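Local coordinates for protein manganese-dependent ADP-ribose/CDP-alcohol diphosphatase (Danio rerio, PDB 2NXF) that probably hydrolyses ADP-ribose and CDP-alcohols such as CDP-choline at a dinuclear metal centre, giving a nucleoside monophosphate and a second phosphate product, at residues H232-D237 with G270-S275; V188-R193 with A236-L241. One frame throughout, in Å; residues are numbered along the deposited sequence.

Contact 1 (H232-D237 with G270-S275); sequences HPCAAD and GRCTDS
A disulfide between Cys-234 and Cys-272 ties the loop that follows strand 222-227 to strand 270-273, an outermost strand of the seven-stranded mixed sheet in this calcineurin-like phosphoesterase. On the loop side the chain makes a type I beta turn from His-232 to Ala-235. Its first side chain, His-232, is worth following outward. CB points toward the strand, and with CG anti to the backbone N (chi1 -159°) the ring comes to lie with one face under Cys-272 SG. CG has that sulfur as its neighbour, and Cys-272 SG sits 4.2 Å from the centroid of the His-232 ring. His-232 ND1 looks back into the turn and accepts an almost straight bond from Cys-234 N at 3.1 Å (168° at the hydrogen), close to the ring plane. CD2 brushes OD1 of Asp-274. At the tip, His-232 NE2 donates to Asp-274 OD1 over 2.8 Å, in the ring plane and onto the anti lone pair, though rather bent at 131°. Gripped at both nitrogens, the ring has little freedom to turn; the carboxylate is tilted well out of its plane, and OD1 has a second partner in a salt bridge to Arg-253. At the end of the turn, CB of Ala-235 sits 3.7 Å from Cys-272 SG. Ala-235 O, which also hydrogen-bonds Thr-282 OG1, lies 3.3 Å from Gly-270 CA in a CA-H...O contact, and a CB on Gly-270 would run into this oxygen. One water finishes the seam, giving a hydrogen to Cys-234 O at 2.7 Å and accepting from Arg-271 N at 3.1 Å.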
ATOM      1  N   HIS A 232      10.963  -1.783  -5.186  1.00 23.60           N
ATOM      2  CA  HIS A 232      12.000  -1.566  -6.213  1.00 23.96           C
ATOM      3  C   HIS A 232      12.641  -0.189  -6.031  1.00 24.21           C
ATOM      4  O   HIS A 232      11.945   0.819  -6.055  1.00 23.33           O
ATOM      5  CB  HIS A 232      11.427  -1.711  -7.627  1.00 24.46           C
ATOM      6  CG  HIS A 232      12.474  -2.007  -8.656  1.00 25.32           C
ATOM      7  ND1 HIS A 232      13.588  -1.211  -8.834  1.00 28.38           N
ATOM      8  CD2 HIS A 232      12.586  -3.020  -9.547  1.00 26.48           C
ATOM      9  CE1 HIS A 232      14.341  -1.726  -9.793  1.00 28.33           C
ATOM     10  NE2 HIS A 232      13.755  -2.825 -10.242  1.00 26.77           N
ATOM     11  N   PRO A 233      13.977  -0.147  -5.837  1.00 24.58           N
ATOM     12  CA  PRO A 233      14.651   1.135  -5.653  1.00 24.82           C
ATOM     13  C   PRO A 233      14.435   2.179  -6.764  1.00 25.34           C
ATOM     14  O   PRO A 233      14.616   3.373  -6.509  1.00 25.86           O
ATOM     15  CB  PRO A 233      16.142   0.746  -5.574  1.00 25.27           C
ATOM     16  CG  PRO A 233      16.140  -0.649  -5.128  1.00 26.24           C
ATOM     17  CD  PRO A 233      14.919  -1.282  -5.734  1.00 25.06           C
ATOM     18  N   CYS A 234      14.082   1.740  -7.981  0.60 25.69           N
ATOM     19  CA  CYS A 234      13.795   2.682  -9.087  0.60 26.72           C
ATOM     20  C   CYS A 234      12.438   3.360  -8.950  0.60 25.83           C
ATOM     21  O   CYS A 234      12.168   4.355  -9.630  0.60 25.13           O
ATOM     22  CB  CYS A 234      13.881   2.022 -10.477  0.60 27.21           C
ATOM     23  SG  CYS A 234      12.977   0.459 -10.721  0.60 33.83           S
ATOM     24  N   ALA A 235      11.596   2.815  -8.078  1.00 25.07           N
ATOM     25  CA  ALA A 235      10.199   3.253  -7.975  1.00 24.77           C
ATOM     26  C   ALA A 235       9.871   4.059  -6.730  1.00 25.30           C
ATOM     27  O   ALA A 235       8.725   4.472  -6.554  1.00 25.69           O
ATOM     28  CB  ALA A 235       9.248   2.035  -8.082  1.00 25.12           C
ATOM     29  N   ALA A 236      10.858   4.290  -5.863  1.00 24.86           N
ATOM     30  CA  ALA A 236      10.592   5.015  -4.613  1.00 25.41           C
ATOM     31  C   ALA A 236      11.895   5.484  -4.004  1.00 25.88           C
ATOM     32  O   ALA A 236      12.952   4.942  -4.304  1.00 25.48           O
ATOM     33  CB  ALA A 236       9.874   4.127  -3.625  1.00 26.34           C
ATOM     34  N   ASP A 237      11.799   6.477  -3.127  1.00 25.86           N
ATOM     35  CA  ASP A 237      12.961   6.908  -2.352  1.00 26.76           C
ATOM     36  C   ASP A 237      13.425   5.742  -1.460  1.00 25.98           C
ATOM     37  O   ASP A 237      12.589   5.015  -0.921  1.00 25.35           O
ATOM     38  CB  ASP A 237      12.610   8.128  -1.505  1.00 28.21           C
ATOM     39  CG  ASP A 237      13.831   8.745  -0.850  1.00 32.35           C
ATOM     40  OD1 ASP A 237      14.261   8.269   0.225  1.00 37.34           O
ATOM     41  OD2 ASP A 237      14.406   9.710  -1.415  1.00 37.83           O
ATOM     42  N   GLY A 270       6.404   7.257  -7.715  1.00 24.74           N
ATOM     43  CA  GLY A 270       7.515   6.820  -8.549  1.00 23.99           C
ATOM     44  C   GLY A 270       7.010   5.696  -9.426  1.00 24.23           C
ATOM     45  O   GLY A 270       5.915   5.169  -9.205  1.00 24.87           O
ATOM     46  N   ARG A 271       7.803   5.324 -10.418  1.00 23.96           N
ATOM     47  CA  ARG A 271       7.436   4.217 -11.306  1.00 24.39           C
ATOM     48  C   ARG A 271       8.642   3.787 -12.103  1.00 24.69           C
ATOM     49  O   ARG A 271       9.498   4.611 -12.446  1.00 24.01           O
ATOM     50  CB  ARG A 271       6.315   4.632 -12.264  1.00 24.10           C
ATOM     51  CG  ARG A 271       6.636   5.900 -13.087  1.00 26.00           C
ATOM     52  CD  ARG A 271       5.427   6.355 -13.879  1.00 25.52           C
ATOM     53  NE  ARG A 271       4.284   6.680 -13.014  1.00 28.13           N
ATOM     54  CZ  ARG A 271       3.082   7.013 -13.479  1.00 25.80           C
ATOM     55  NH1 ARG A 271       2.882   7.041 -14.800  1.00 25.95           N
ATOM     56  NH2 ARG A 271       2.094   7.296 -12.626  1.00 24.88           N
ATOM     57  N   CYS A 272       8.696   2.500 -12.428  1.00 25.19           N
ATOM     58  CA  CYS A 272       9.751   1.980 -13.301  1.00 27.12           C
ATOM     59  C   CYS A 272       9.387   0.574 -13.732  1.00 27.00           C
ATOM     60  O   CYS A 272       8.545  -0.066 -13.123  1.00 26.99           O
ATOM     61  CB  CYS A 272      11.096   1.941 -12.583  1.00 27.99           C
ATOM     62  SG  CYS A 272      11.058   0.887 -11.137  1.00 34.43           S
ATOM     63  N   THR A 273      10.043   0.112 -14.789  1.00 27.82           N
ATOM     64  CA  THR A 273       9.904  -1.262 -15.241  1.00 29.20           C
ATOM     65  C   THR A 273      11.166  -2.001 -14.808  1.00 29.47           C
ATOM     66  O   THR A 273      12.287  -1.532 -15.076  1.00 29.12           O
ATOM     67  CB  THR A 273       9.777  -1.308 -16.774  1.00 30.21           C
ATOM     68  OG1 THR A 273       8.791  -0.352 -17.187  1.00 32.79           O
ATOM     69  CG2 THR A 273       9.373  -2.698 -17.240  1.00 31.49           C
ATOM     70  N   ASP A 274      10.996  -3.144 -14.140  1.00 30.09           N
ATOM     71  CA  ASP A 274      12.137  -3.982 -13.780  1.00 31.54           C
ATOM     72  C   ASP A 274      12.721  -4.624 -15.046  1.00 31.88           C
ATOM     73  O   ASP A 274      12.035  -4.707 -16.062  1.00 31.13           O
ATOM     74  CB  ASP A 274      11.735  -5.080 -12.790  1.00 32.28           C
ATOM     75  CG  ASP A 274      12.938  -5.852 -12.287  1.00 36.01           C
ATOM     76  OD1 ASP A 274      13.667  -5.299 -11.441  1.00 40.10           O
ATOM     77  OD2 ASP A 274      13.195  -6.982 -12.773  1.00 38.32           O
ATOM     78  N   SER A 275      13.969  -5.089 -14.984  1.00 33.20           N
ATOM     79  CA  SER A 275      14.558  -5.814 -16.120  1.00 34.53           C
ATOM     80  C   SER A 275      13.734  -7.049 -16.539  1.00 34.66           C
ATOM     81  O   SER A 275      13.792  -7.466 -17.700  1.00 34.92           O
ATOM     82  CB  SER A 275      16.031  -6.188 -15.867  1.00 34.59           C
ATOM     83  OG  SER A 275      16.172  -6.985 -14.698  1.00 38.16           O
TER
HETATM   84  O   HOH W   1      10.593   6.534  -9.710  1.00 30.93           O

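Contact 2 (V188-R193 with A236-L241); sequences VGLEQR and ADPICL
Gln-192 reaches out alongside the Pro-238 ring, both heading in one direction, where 3-10 turns 190-193 and 238-240 pack together in two loops of the calcineurin-like phosphoesterase fold, leading to helices 203-219 and 245-253. Gln-192 NE2 rests 3.8 Å from Pro-238 CB and, near the amide plane, donates back to Gly-189 O, which touches that CB. Gln-192 OE1 accepts at 2.7 Å from a water that also donates to Asp-237 OD1, the oxygen that takes Ile-239 N in an Asx turn. Ile-239 runs at about a right angle to Gln-192, its CG1 3.6 Å from Gln-192 O. With an alanine at Gln-192 the bridging water would probably lose its partner on this side, and the proline ring its cover. Leu-190 crosses Pro-238 nearly perpendicularly and brings CD2 to 3.9 Å from Leu-241 CD1. Arg-193 CG is wedged between backbone N and carbonyl carbon (chi1 73°), and Arg-193 CB meets Pro-238 O at 3.3 Å. From there the chain slants across Leu-241, CD near its CB, and NE bonds to Trp-243 O. Arg-193 NH1 curls to Leu-190 O at 2.9 Å, arriving above the carbonyl plane, while Arg-193 N reaches that oxygen from the opposite face.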
ATOM      1  N   VAL A 188      22.337   8.529   2.984  1.00 26.68           N
ATOM      2  CA  VAL A 188      22.456   8.132   1.582  0.50 26.17           C
ATOM      3  C   VAL A 188      22.425   6.613   1.437  1.00 26.05           C
ATOM      4  O   VAL A 188      22.858   5.880   2.332  1.00 26.25           O
ATOM      5  CB  VAL A 188      23.743   8.700   0.916  0.50 26.35           C
ATOM      6  CG1 VAL A 188      23.588  10.188   0.624  0.50 26.45           C
ATOM      7  CG2 VAL A 188      24.977   8.436   1.773  0.50 25.92           C
ATOM      8  N   GLY A 189      21.885   6.144   0.312  1.00 25.50           N
ATOM      9  CA  GLY A 189      21.867   4.720  -0.003  1.00 24.94           C
ATOM     10  C   GLY A 189      20.680   3.950   0.554  1.00 24.30           C
ATOM     11  O   GLY A 189      19.820   4.509   1.249  1.00 23.76           O
ATOM     12  N   LEU A 190      20.646   2.652   0.263  1.00 24.37           N
ATOM     13  CA  LEU A 190      19.479   1.821   0.589  1.00 24.62           C
ATOM     14  C   LEU A 190      19.297   1.505   2.077  1.00 24.41           C
ATOM     15  O   LEU A 190      18.202   1.108   2.488  1.00 23.57           O
ATOM     16  CB  LEU A 190      19.470   0.519  -0.236  1.00 24.97           C
ATOM     17  CG  LEU A 190      19.544   0.617  -1.767  1.00 26.55           C
ATOM     18  CD1 LEU A 190      19.573  -0.773  -2.384  1.00 28.89           C
ATOM     19  CD2 LEU A 190      18.380   1.418  -2.346  1.00 28.38           C
ATOM     20  N   GLU A 191      20.350   1.679   2.881  1.00 24.20           N
ATOM     21  CA  GLU A 191      20.243   1.398   4.330  1.00 24.75           C
ATOM     22  C   GLU A 191      19.329   2.380   5.055  1.00 24.07           C
ATOM     23  O   GLU A 191      18.942   2.133   6.198  1.00 23.46           O
ATOM     24  CB  GLU A 191      21.621   1.389   5.019  1.00 24.72           C
ATOM     25  CG  GLU A 191      22.476   0.152   4.737  1.00 29.21           C
ATOM     26  CD  GLU A 191      21.986  -1.106   5.445  1.00 32.79           C
ATOM     27  OE1 GLU A 191      21.901  -1.120   6.694  1.00 34.20           O
ATOM     28  OE2 GLU A 191      21.708  -2.099   4.745  1.00 35.75           O
ATOM     29  N   GLN A 192      18.986   3.491   4.392  1.00 23.53           N
ATOM     30  CA  GLN A 192      17.991   4.432   4.926  1.00 23.52           C
ATOM     31  C   GLN A 192      16.663   3.762   5.284  1.00 23.41           C
ATOM     32  O   GLN A 192      15.937   4.245   6.160  1.00 23.91           O
ATOM     33  CB  GLN A 192      17.694   5.529   3.909  1.00 23.44           C
ATOM     34  CG  GLN A 192      18.846   6.459   3.605  1.00 24.82           C
ATOM     35  CD  GLN A 192      18.416   7.531   2.620  1.00 26.55           C
ATOM     36  OE1 GLN A 192      17.695   8.460   2.988  1.00 28.29           O
ATOM     37  NE2 GLN A 192      18.828   7.392   1.361  1.00 26.12           N
ATOM     38  N   ARG A 193      16.351   2.658   4.610  1.00 22.71           N
ATOM     39  CA  ARG A 193      15.052   1.987   4.770  1.00 23.23           C
ATOM     40  C   ARG A 193      14.841   1.373   6.150  1.00 23.20           C
ATOM     41  O   ARG A 193      13.712   1.039   6.514  1.00 22.93           O
ATOM     42  CB  ARG A 193      14.854   0.913   3.692  1.00 23.44           C
ATOM     43  CG  ARG A 193      15.690  -0.352   3.886  1.00 23.79           C
ATOM     44  CD  ARG A 193      15.569  -1.250   2.642  1.00 23.65           C
ATOM     45  NE  ARG A 193      16.226  -2.544   2.802  1.00 25.25           N
ATOM     46  CZ  ARG A 193      17.531  -2.771   2.635  1.00 25.18           C
ATOM     47  NH1 ARG A 193      18.379  -1.775   2.338  1.00 24.13           N
ATOM     48  NH2 ARG A 193      18.014  -4.007   2.779  1.00 27.16           N
ATOM     49  N   ALA A 236      10.858   4.290  -5.863  1.00 24.86           N
ATOM     50  CA  ALA A 236      10.592   5.015  -4.613  1.00 25.41           C
ATOM     51  C   ALA A 236      11.895   5.484  -4.004  1.00 25.88           C
ATOM     52  O   ALA A 236      12.952   4.942  -4.304  1.00 25.48           O
ATOM     53  CB  ALA A 236       9.874   4.127  -3.625  1.00 26.34           C
ATOM     54  N   ASP A 237      11.799   6.477  -3.127  1.00 25.86           N
ATOM     55  CA  ASP A 237      12.961   6.908  -2.352  1.00 26.76           C
ATOM     56  C   ASP A 237      13.425   5.742  -1.460  1.00 25.98           C
ATOM     57  O   ASP A 237      12.589   5.015  -0.921  1.00 25.35           O
ATOM     58  CB  ASP A 237      12.610   8.128  -1.505  1.00 28.21           C
ATOM     59  CG  ASP A 237      13.831   8.745  -0.850  1.00 32.35           C
ATOM     60  OD1 ASP A 237      14.261   8.269   0.225  1.00 37.34           O
ATOM     61  OD2 ASP A 237      14.406   9.710  -1.415  1.00 37.83           O
ATOM     62  N   PRO A 238      14.754   5.555  -1.307  1.00 26.22           N
ATOM     63  CA  PRO A 238      15.268   4.450  -0.475  1.00 26.09           C
ATOM     64  C   PRO A 238      14.680   4.426   0.944  1.00 26.11           C
ATOM     65  O   PRO A 238      14.488   3.348   1.501  1.00 25.82           O
ATOM     66  CB  PRO A 238      16.766   4.725  -0.391  1.00 26.46           C
ATOM     67  CG  PRO A 238      17.079   5.584  -1.524  1.00 27.36           C
ATOM     68  CD  PRO A 238      15.845   6.344  -1.906  1.00 26.32           C
ATOM     69  N   ILE A 239      14.369   5.590   1.513  1.00 25.79           N
ATOM     70  CA  ILE A 239      13.840   5.603   2.880  1.00 25.50           C
ATOM     71  C   ILE A 239      12.470   4.957   2.976  1.00 25.84           C
ATOM     72  O   ILE A 239      12.007   4.660   4.081  1.00 25.59           O
ATOM     73  CB  ILE A 239      13.818   7.012   3.524  1.00 25.68           C
ATOM     74  CG1 ILE A 239      13.802   6.890   5.067  1.00 24.85           C
ATOM     75  CG2 ILE A 239      12.644   7.843   2.982  1.00 26.71           C
ATOM     76  CD1 ILE A 239      14.117   8.197   5.817  1.00 26.06           C
ATOM     77  N   CYS A 240      11.805   4.770   1.825  1.00 24.96           N
ATOM     78  CA  CYS A 240      10.447   4.226   1.813  1.00 24.98           C
ATOM     79  C   CYS A 240      10.364   2.735   1.502  1.00 24.06           C
ATOM     80  O   CYS A 240       9.269   2.172   1.461  1.00 24.63           O
ATOM     81  CB  CYS A 240       9.595   4.994   0.803  1.00 25.32           C
ATOM     82  SG  CYS A 240       9.343   6.682   1.313  1.00 31.41           S
ATOM     83  N   LEU A 241      11.497   2.086   1.261  1.00 23.43           N
ATOM     84  CA  LEU A 241      11.464   0.671   0.815  1.00 23.08           C
ATOM     85  C   LEU A 241      11.224  -0.290   1.976  1.00 23.52           C
ATOM     86  O   LEU A 241      11.678  -0.032   3.113  1.00 23.82           O
ATOM     87  CB  LEU A 241      12.818   0.293   0.185  1.00 23.15           C
ATOM     88  CG  LEU A 241      13.181   1.044  -1.101  1.00 22.04           C
ATOM     89  CD1 LEU A 241      14.657   0.853  -1.452  1.00 22.98           C
ATOM     90  CD2 LEU A 241      12.256   0.579  -2.237  1.00 24.92           C
TER
HETATM   91  O   HOH W   2      15.931   9.862   1.489  1.00 43.10           O

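Both contacts hang on one loop, the run between strand 222-227 and helix 245-253, and they share Ala-236 and Asp-237; their centres are 12 Å apart. Along the chain 188-193 comes first, then 232-241, then 270-275. Contact 1 fastens the early part of the loop to the edge of the seven-stranded sheet, and contact 2 packs its later part on the loop ahead of helix 203-219. They meet directly where Pro-233 CB lies 4.0 Å from Leu-190 CD2. The zinc ligand His-228 follows the strand that leads into this loop, and Ile-239 comes within about 7 Å of the zinc ligand His-265, side chain to side chain, which places the later part of the loop close to the metal centre.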